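Long-range contact in fanconi-associated nuclease 1 homolog (Pseudomonas aeruginosa, PDB 5Y7Q), which belongs to the FAN1 family of nucleases and carries a VRR-NUC domain near its C-terminal end: residues A[467-476]-A[491-501]. Numbering follows the deposited sequence.
Sequences YRDAIRCRYR and LGEELLEQALD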
ATOM      1  N   TYR A 467     -30.258   1.239  12.290  1.00 86.61           N
ATOM      2  CA  TYR A 467     -28.830   1.214  12.006  1.00 73.12           C
ATOM      3  C   TYR A 467     -28.037   0.536  13.121  1.00 82.24           C
ATOM      4  O   TYR A 467     -27.062  -0.176  12.845  1.00 80.63           O
ATOM      5  CB  TYR A 467     -28.312   2.626  11.735  1.00 71.11           C
ATOM      6  CG  TYR A 467     -28.107   3.505  12.951  1.00 84.85           C
ATOM      7  CD1 TYR A 467     -29.162   4.258  13.493  1.00 85.13           C
ATOM      8  CD2 TYR A 467     -26.848   3.623  13.532  1.00 73.37           C
ATOM      9  CE1 TYR A 467     -28.960   5.068  14.586  1.00 74.88           C
ATOM     10  CE2 TYR A 467     -26.641   4.425  14.625  1.00 76.14           C
ATOM     11  CZ  TYR A 467     -27.700   5.144  15.152  1.00 85.28           C
ATOM     12  OH  TYR A 467     -27.475   5.942  16.249  1.00 97.65           O
ATOM     13  N   ARG A 468     -28.437   0.727  14.380  1.00 81.46           N
ATOM     14  CA  ARG A 468     -27.762   0.045  15.483  1.00 89.69           C
ATOM     15  C   ARG A 468     -27.781  -1.468  15.290  1.00 97.52           C
ATOM     16  O   ARG A 468     -26.726  -2.115  15.237  1.00 90.49           O
ATOM     17  CB  ARG A 468     -28.419   0.408  16.812  1.00 98.69           C
ATOM     18  CG  ARG A 468     -28.329   1.860  17.148  1.00 98.89           C
ATOM     19  CD  ARG A 468     -28.714   2.142  18.582  1.00101.58           C
ATOM     20  NE  ARG A 468     -28.451   3.543  18.845  1.00103.28           N
ATOM     21  CZ  ARG A 468     -29.269   4.525  18.484  1.00111.11           C
ATOM     22  NH1 ARG A 468     -30.419   4.244  17.869  1.00112.47           N
ATOM     23  NH2 ARG A 468     -28.942   5.788  18.746  1.00113.22           N
ATOM     24  N   ASP A 469     -28.981  -2.053  15.192  1.00105.78           N
ATOM     25  CA  ASP A 469     -29.076  -3.501  15.019  1.00106.85           C
ATOM     26  C   ASP A 469     -28.292  -3.955  13.797  1.00 90.51           C
ATOM     27  O   ASP A 469     -27.607  -4.982  13.837  1.00 85.12           O
ATOM     28  CB  ASP A 469     -30.542  -3.935  14.913  1.00112.79           C
ATOM     29  CG  ASP A 469     -31.283  -3.793  16.228  1.00122.20           C
ATOM     30  OD1 ASP A 469     -30.590  -3.744  17.273  1.00117.81           O
ATOM     31  OD2 ASP A 469     -32.543  -3.730  16.220  1.00126.07           O
ATOM     32  N   ALA A 470     -28.370  -3.185  12.711  1.00 85.39           N
ATOM     33  CA  ALA A 470     -27.710  -3.557  11.471  1.00 70.74           C
ATOM     34  C   ALA A 470     -26.201  -3.636  11.665  1.00 81.50           C
ATOM     35  O   ALA A 470     -25.543  -4.566  11.182  1.00 77.01           O
ATOM     36  CB  ALA A 470     -28.073  -2.542  10.391  1.00 71.12           C
ATOM     37  N   ILE A 471     -25.647  -2.685  12.405  1.00 73.72           N
ATOM     38  CA  ILE A 471     -24.217  -2.676  12.652  1.00 68.34           C
ATOM     39  C   ILE A 471     -23.814  -3.799  13.602  1.00 70.29           C
ATOM     40  O   ILE A 471     -22.773  -4.426  13.411  1.00 76.06           O
ATOM     41  CB  ILE A 471     -23.803  -1.286  13.163  1.00 56.41           C
ATOM     42  CG1 ILE A 471     -23.555  -0.367  11.959  1.00 56.29           C
ATOM     43  CG2 ILE A 471     -22.618  -1.355  14.098  1.00 53.53           C
ATOM     44  CD1 ILE A 471     -23.633   1.103  12.295  1.00 55.98           C
ATOM     45  N   ARG A 472     -24.609  -4.081  14.633  1.00 72.94           N
ATOM     46  CA  ARG A 472     -24.255  -5.191  15.523  1.00 77.88           C
ATOM     47  C   ARG A 472     -24.272  -6.522  14.778  1.00 83.05           C
ATOM     48  O   ARG A 472     -23.408  -7.382  15.004  1.00 87.59           O
ATOM     49  CB  ARG A 472     -25.199  -5.265  16.730  1.00 80.39           C
ATOM     50  CG  ARG A 472     -24.969  -4.236  17.824  1.00 77.37           C
ATOM     51  CD  ARG A 472     -26.007  -4.363  18.936  1.00 86.74           C
ATOM     52  NE  ARG A 472     -26.378  -3.057  19.478  1.00 96.98           N
ATOM     53  CZ  ARG A 472     -27.576  -2.496  19.328  1.00111.97           C
ATOM     54  NH1 ARG A 472     -28.537  -3.133  18.662  1.00117.49           N
ATOM     55  NH2 ARG A 472     -27.824  -1.300  19.852  1.00115.33           N
ATOM     56  N   CYS A 473     -25.242  -6.713  13.878  1.00 82.92           N
ATOM     57  CA  CYS A 473     -25.288  -7.969  13.142  1.00 89.14           C
ATOM     58  C   CYS A 473     -24.164  -8.050  12.121  1.00 91.64           C
ATOM     59  O   CYS A 473     -23.523  -9.096  11.991  1.00 95.74           O
ATOM     60  CB  CYS A 473     -26.648  -8.161  12.490  1.00 92.75           C
ATOM     61  SG  CYS A 473     -27.778  -8.907  13.678  1.00116.89           S
ATOM     62  N   ARG A 474     -23.902  -6.959  11.395  1.00 82.49           N
ATOM     63  CA  ARG A 474     -22.766  -6.960  10.486  1.00 70.33           C
ATOM     64  C   ARG A 474     -21.480  -7.219  11.251  1.00 71.37           C
ATOM     65  O   ARG A 474     -20.609  -7.945  10.770  1.00 72.82           O
ATOM     66  CB  ARG A 474     -22.694  -5.635   9.724  1.00 68.10           C
ATOM     67  CG  ARG A 474     -22.456  -5.771   8.215  1.00 69.61           C
ATOM     68  CD  ARG A 474     -23.600  -6.452   7.455  1.00 79.33           C
ATOM     69  NE  ARG A 474     -24.908  -5.845   7.714  1.00 97.23           N
ATOM     70  CZ  ARG A 474     -25.968  -6.504   8.191  1.00108.73           C
ATOM     71  NH1 ARG A 474     -25.880  -7.806   8.449  1.00112.79           N
ATOM     72  NH2 ARG A 474     -27.124  -5.868   8.405  1.00110.10           N
ATOM     73  N   TYR A 475     -21.380  -6.681  12.465  1.00 70.42           N
ATOM     74  CA  TYR A 475     -20.214  -6.894  13.307  1.00 68.67           C
ATOM     75  C   TYR A 475     -20.055  -8.362  13.669  1.00 73.77           C
ATOM     76  O   TYR A 475     -18.938  -8.886  13.665  1.00 77.14           O
ATOM     77  CB  TYR A 475     -20.341  -6.048  14.570  1.00 66.20           C
ATOM     78  CG  TYR A 475     -19.210  -6.144  15.595  1.00 58.21           C
ATOM     79  CD1 TYR A 475     -19.222  -7.107  16.617  1.00 64.96           C
ATOM     80  CD2 TYR A 475     -18.178  -5.251  15.568  1.00 48.94           C
ATOM     81  CE1 TYR A 475     -18.218  -7.166  17.562  1.00 60.03           C
ATOM     82  CE2 TYR A 475     -17.166  -5.303  16.492  1.00 60.74           C
ATOM     83  CZ  TYR A 475     -17.190  -6.248  17.486  1.00 58.06           C
ATOM     84  OH  TYR A 475     -16.163  -6.241  18.395  1.00 57.07           O
ATOM     85  N   ARG A 476     -21.145  -9.038  14.019  1.00 73.32           N
ATOM     86  CA  ARG A 476     -21.003 -10.440  14.395  1.00 77.90           C
ATOM     87  C   ARG A 476     -20.736 -11.321  13.177  1.00 79.40           C
ATOM     88  O   ARG A 476     -19.889 -12.217  13.228  1.00 77.97           O
ATOM     89  CB  ARG A 476     -22.249 -10.908  15.140  1.00 89.68           C
ATOM     90  CG  ARG A 476     -22.356 -10.460  16.587  1.00 90.18           C
ATOM     91  CD  ARG A 476     -23.820 -10.461  16.982  1.00 97.81           C
ATOM     92  NE  ARG A 476     -24.058 -10.621  18.411  1.00101.12           N
ATOM     93  CZ  ARG A 476     -23.672  -9.749  19.333  1.00103.19           C
ATOM     94  NH1 ARG A 476     -22.994  -8.649  18.985  1.00103.69           N
ATOM     95  NH2 ARG A 476     -23.959  -9.986  20.609  1.00101.42           N
ATOM     96  N   LEU A 491     -11.945  -2.353  17.708  1.00 66.35           N
ATOM     97  CA  LEU A 491     -13.356  -2.139  18.005  1.00 53.77           C
ATOM     98  C   LEU A 491     -13.882  -3.326  18.800  1.00 56.45           C
ATOM     99  O   LEU A 491     -14.566  -4.201  18.260  1.00 62.59           O
ATOM    100  CB  LEU A 491     -14.118  -1.948  16.678  1.00 49.19           C
ATOM    101  CG  LEU A 491     -15.626  -1.687  16.656  1.00 57.59           C
ATOM    102  CD1 LEU A 491     -15.932  -0.485  17.500  1.00 55.72           C
ATOM    103  CD2 LEU A 491     -16.066  -1.440  15.241  1.00 57.42           C
ATOM    104  N   GLY A 492     -13.765  -3.224  20.118  1.00 52.96           N
ATOM    105  CA  GLY A 492     -14.272  -4.251  20.999  1.00 49.40           C
ATOM    106  C   GLY A 492     -15.715  -4.012  21.291  1.00 60.57           C
ATOM    107  O   GLY A 492     -16.230  -2.937  21.011  1.00 49.55           O
ATOM    108  N   GLU A 493     -16.385  -5.027  21.838  1.00 67.39           N
ATOM    109  CA  GLU A 493     -17.833  -4.908  21.952  1.00 78.54           C
ATOM    110  C   GLU A 493     -18.218  -3.677  22.769  1.00 92.09           C
ATOM    111  O   GLU A 493     -19.166  -2.965  22.414  1.00 91.39           O
ATOM    112  CB  GLU A 493     -18.430  -6.176  22.538  1.00 86.94           C
ATOM    113  CG  GLU A 493     -19.508  -6.771  21.664  1.00100.01           C
ATOM    114  CD  GLU A 493     -20.205  -7.913  22.357  1.00122.31           C
ATOM    115  OE1 GLU A 493     -19.514  -8.636  23.109  1.00122.84           O
ATOM    116  OE2 GLU A 493     -21.436  -8.069  22.179  1.00132.03           O
ATOM    117  N   GLU A 494     -17.443  -3.361  23.819  1.00 88.64           N
ATOM    118  CA  GLU A 494     -17.804  -2.245  24.693  1.00 81.21           C
ATOM    119  C   GLU A 494     -17.666  -0.908  23.971  1.00 69.89           C
ATOM    120  O   GLU A 494     -18.570  -0.065  24.023  1.00 83.10           O
ATOM    121  CB  GLU A 494     -16.963  -2.266  25.972  1.00 89.08           C
ATOM    122  CG  GLU A 494     -16.808  -3.654  26.612  1.00107.31           C
ATOM    123  CD  GLU A 494     -18.080  -4.188  27.284  1.00128.13           C
ATOM    124  OE1 GLU A 494     -19.107  -3.470  27.326  1.00136.23           O
ATOM    125  OE2 GLU A 494     -18.045  -5.339  27.786  1.00131.29           O
ATOM    126  N   LEU A 495     -16.559  -0.690  23.273  1.00 54.09           N
ATOM    127  CA  LEU A 495     -16.445   0.558  22.525  1.00 51.94           C
ATOM    128  C   LEU A 495     -17.509   0.655  21.431  1.00 56.52           C
ATOM    129  O   LEU A 495     -17.974   1.756  21.110  1.00 65.83           O
ATOM    130  CB  LEU A 495     -15.034   0.706  21.939  1.00 47.75           C
ATOM    131  CG  LEU A 495     -14.925   1.780  20.854  1.00 49.29           C
ATOM    132  CD1 LEU A 495     -15.201   3.182  21.394  1.00 45.87           C
ATOM    133  CD2 LEU A 495     -13.607   1.724  20.143  1.00 44.28           C
ATOM    134  N   LEU A 496     -17.932  -0.480  20.872  1.00 58.45           N
ATOM    135  CA  LEU A 496     -19.019  -0.467  19.897  1.00 60.20           C
ATOM    136  C   LEU A 496     -20.321  -0.007  20.537  1.00 65.22           C
ATOM    137  O   LEU A 496     -21.039   0.824  19.974  1.00 67.34           O
ATOM    138  CB  LEU A 496     -19.211  -1.852  19.294  1.00 60.67           C
ATOM    139  CG  LEU A 496     -20.247  -1.853  18.173  1.00 68.68           C
ATOM    140  CD1 LEU A 496     -19.804  -0.885  17.084  1.00 59.55           C
ATOM    141  CD2 LEU A 496     -20.436  -3.261  17.618  1.00 77.13           C
ATOM    142  N   GLU A 497     -20.656  -0.563  21.700  1.00 60.43           N
ATOM    143  CA  GLU A 497     -21.952  -0.274  22.298  1.00 69.75           C
ATOM    144  C   GLU A 497     -22.008   1.178  22.763  1.00 77.05           C
ATOM    145  O   GLU A 497     -22.961   1.913  22.451  1.00 77.75           O
ATOM    146  CB  GLU A 497     -22.226  -1.258  23.441  1.00 80.05           C
ATOM    147  CG  GLU A 497     -23.538  -2.076  23.314  1.00105.04           C
ATOM    148  CD  GLU A 497     -23.726  -2.771  21.950  1.00114.99           C
ATOM    149  OE1 GLU A 497     -24.567  -2.299  21.148  1.00118.63           O
ATOM    150  OE2 GLU A 497     -23.044  -3.790  21.680  1.00114.52           O
ATOM    151  N   GLN A 498     -20.955   1.632  23.454  1.00 76.04           N
ATOM    152  CA  GLN A 498     -20.884   3.043  23.829  1.00 66.07           C
ATOM    153  C   GLN A 498     -20.942   3.949  22.604  1.00 64.81           C
ATOM    154  O   GLN A 498     -21.685   4.935  22.593  1.00 66.46           O
ATOM    155  CB  GLN A 498     -19.626   3.307  24.654  1.00 56.19           C
ATOM    156  CG  GLN A 498     -19.594   2.462  25.912  1.00 64.88           C
ATOM    157  CD  GLN A 498     -18.370   2.703  26.762  1.00 71.63           C
ATOM    158  OE1 GLN A 498     -17.336   3.141  26.269  1.00 66.33           O
ATOM    159  NE2 GLN A 498     -18.486   2.422  28.058  1.00 84.31           N
ATOM    160  N   ALA A 499     -20.208   3.611  21.539  1.00 64.29           N
ATOM    161  CA  ALA A 499     -20.294   4.429  20.334  1.00 57.74           C
ATOM    162  C   ALA A 499     -21.718   4.453  19.781  1.00 62.21           C
ATOM    163  O   ALA A 499     -22.233   5.516  19.417  1.00 66.71           O
ATOM    164  CB  ALA A 499     -19.311   3.921  19.291  1.00 57.94           C
ATOM    165  N   LEU A 500     -22.394   3.304  19.781  1.00 61.74           N
ATOM    166  CA  LEU A 500     -23.719   3.219  19.184  1.00 65.71           C
ATOM    167  C   LEU A 500     -24.705   4.086  19.936  1.00 77.07           C
ATOM    168  O   LEU A 500     -25.500   4.820  19.333  1.00 83.20           O
ATOM    169  CB  LEU A 500     -24.198   1.775  19.171  1.00 61.60           C
ATOM    170  CG  LEU A 500     -23.630   0.880  18.069  1.00 71.38           C
ATOM    171  CD1 LEU A 500     -24.517  -0.349  17.932  1.00 87.67           C
ATOM    172  CD2 LEU A 500     -23.543   1.609  16.739  1.00 56.38           C
ATOM    173  N   ASP A 501     -24.689   3.991  21.257  1.00 79.23           N
ATOM    174  CA  ASP A 501     -25.716   4.665  22.023  1.00 90.50           C
ATOM    175  C   ASP A 501     -25.383   6.124  22.328  1.00 83.49           C
ATOM    176  O   ASP A 501     -26.305   6.909  22.576  1.00 79.61           O
ATOM    177  CB  ASP A 501     -26.012   3.837  23.281  1.00107.68           C
ATOM    178  CG  ASP A 501     -26.694   2.480  22.938  1.00122.87           C
ATOM    179  OD1 ASP A 501     -27.945   2.450  22.777  1.00125.07           O
ATOM    180  OD2 ASP A 501     -25.980   1.448  22.809  1.00117.46           O
TER
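Tyr475 reaches across from helix 467-476 and presses one ring face on Leu496, whose CD2 sits 3.9 Å from the ring centroid and 20° off the normal, a CH-pi contact. Its CG lies anti to the backbone N (chi1 179°), which sends the ring straight over to the start of the other helix. There the hydroxyl gives a hydrogen bond to the backbone carbonyl of Leu491, OH to O 2.6 Å, in the carbonyl plane and just ahead of the N-cap residue Gly492. One turn back, Ile471 CG2 rests against two leucines, 4.1 Å from both Leu496 CD1 and Leu500 CD2.

Arginines flank this apolar strip. Arg472 crosses Glu497 at about a right angle, and its NE makes a salt-bridging hydrogen bond to Glu497 OE1, on the syn side, 2.6 Å. Asp469 OD1 forms a second salt bridge, to NH1 of the same guanidinium; both oxygens lie in its plane, so two carboxylates fix the group's rotation, while Leu500 CD1 packs against NE. Arg468, an extended chain, gives a longer bond from NE to Leu500 O (3.3 Å), coming from above the carbonyl plane; Tyr467 CZ lies over the centre of its guanidinium. At the other end a long salt bridge joins Arg476 NH2 to Glu493 OE2 (3.5 Å), guanidinium and carboxylate planes steeply inclined.

The helices run nearly antiparallel, at 164°, as a pair joined by a long connection within the VRR-NUC domain. Leu491 continues onto helix 409-418, and Phe479 meets the Tyr475 ring edge-to-face. On its far side, helix 493-501 lays Leu495 and Gln498 on strands 402-405 and 529-533 of the mixed sheet.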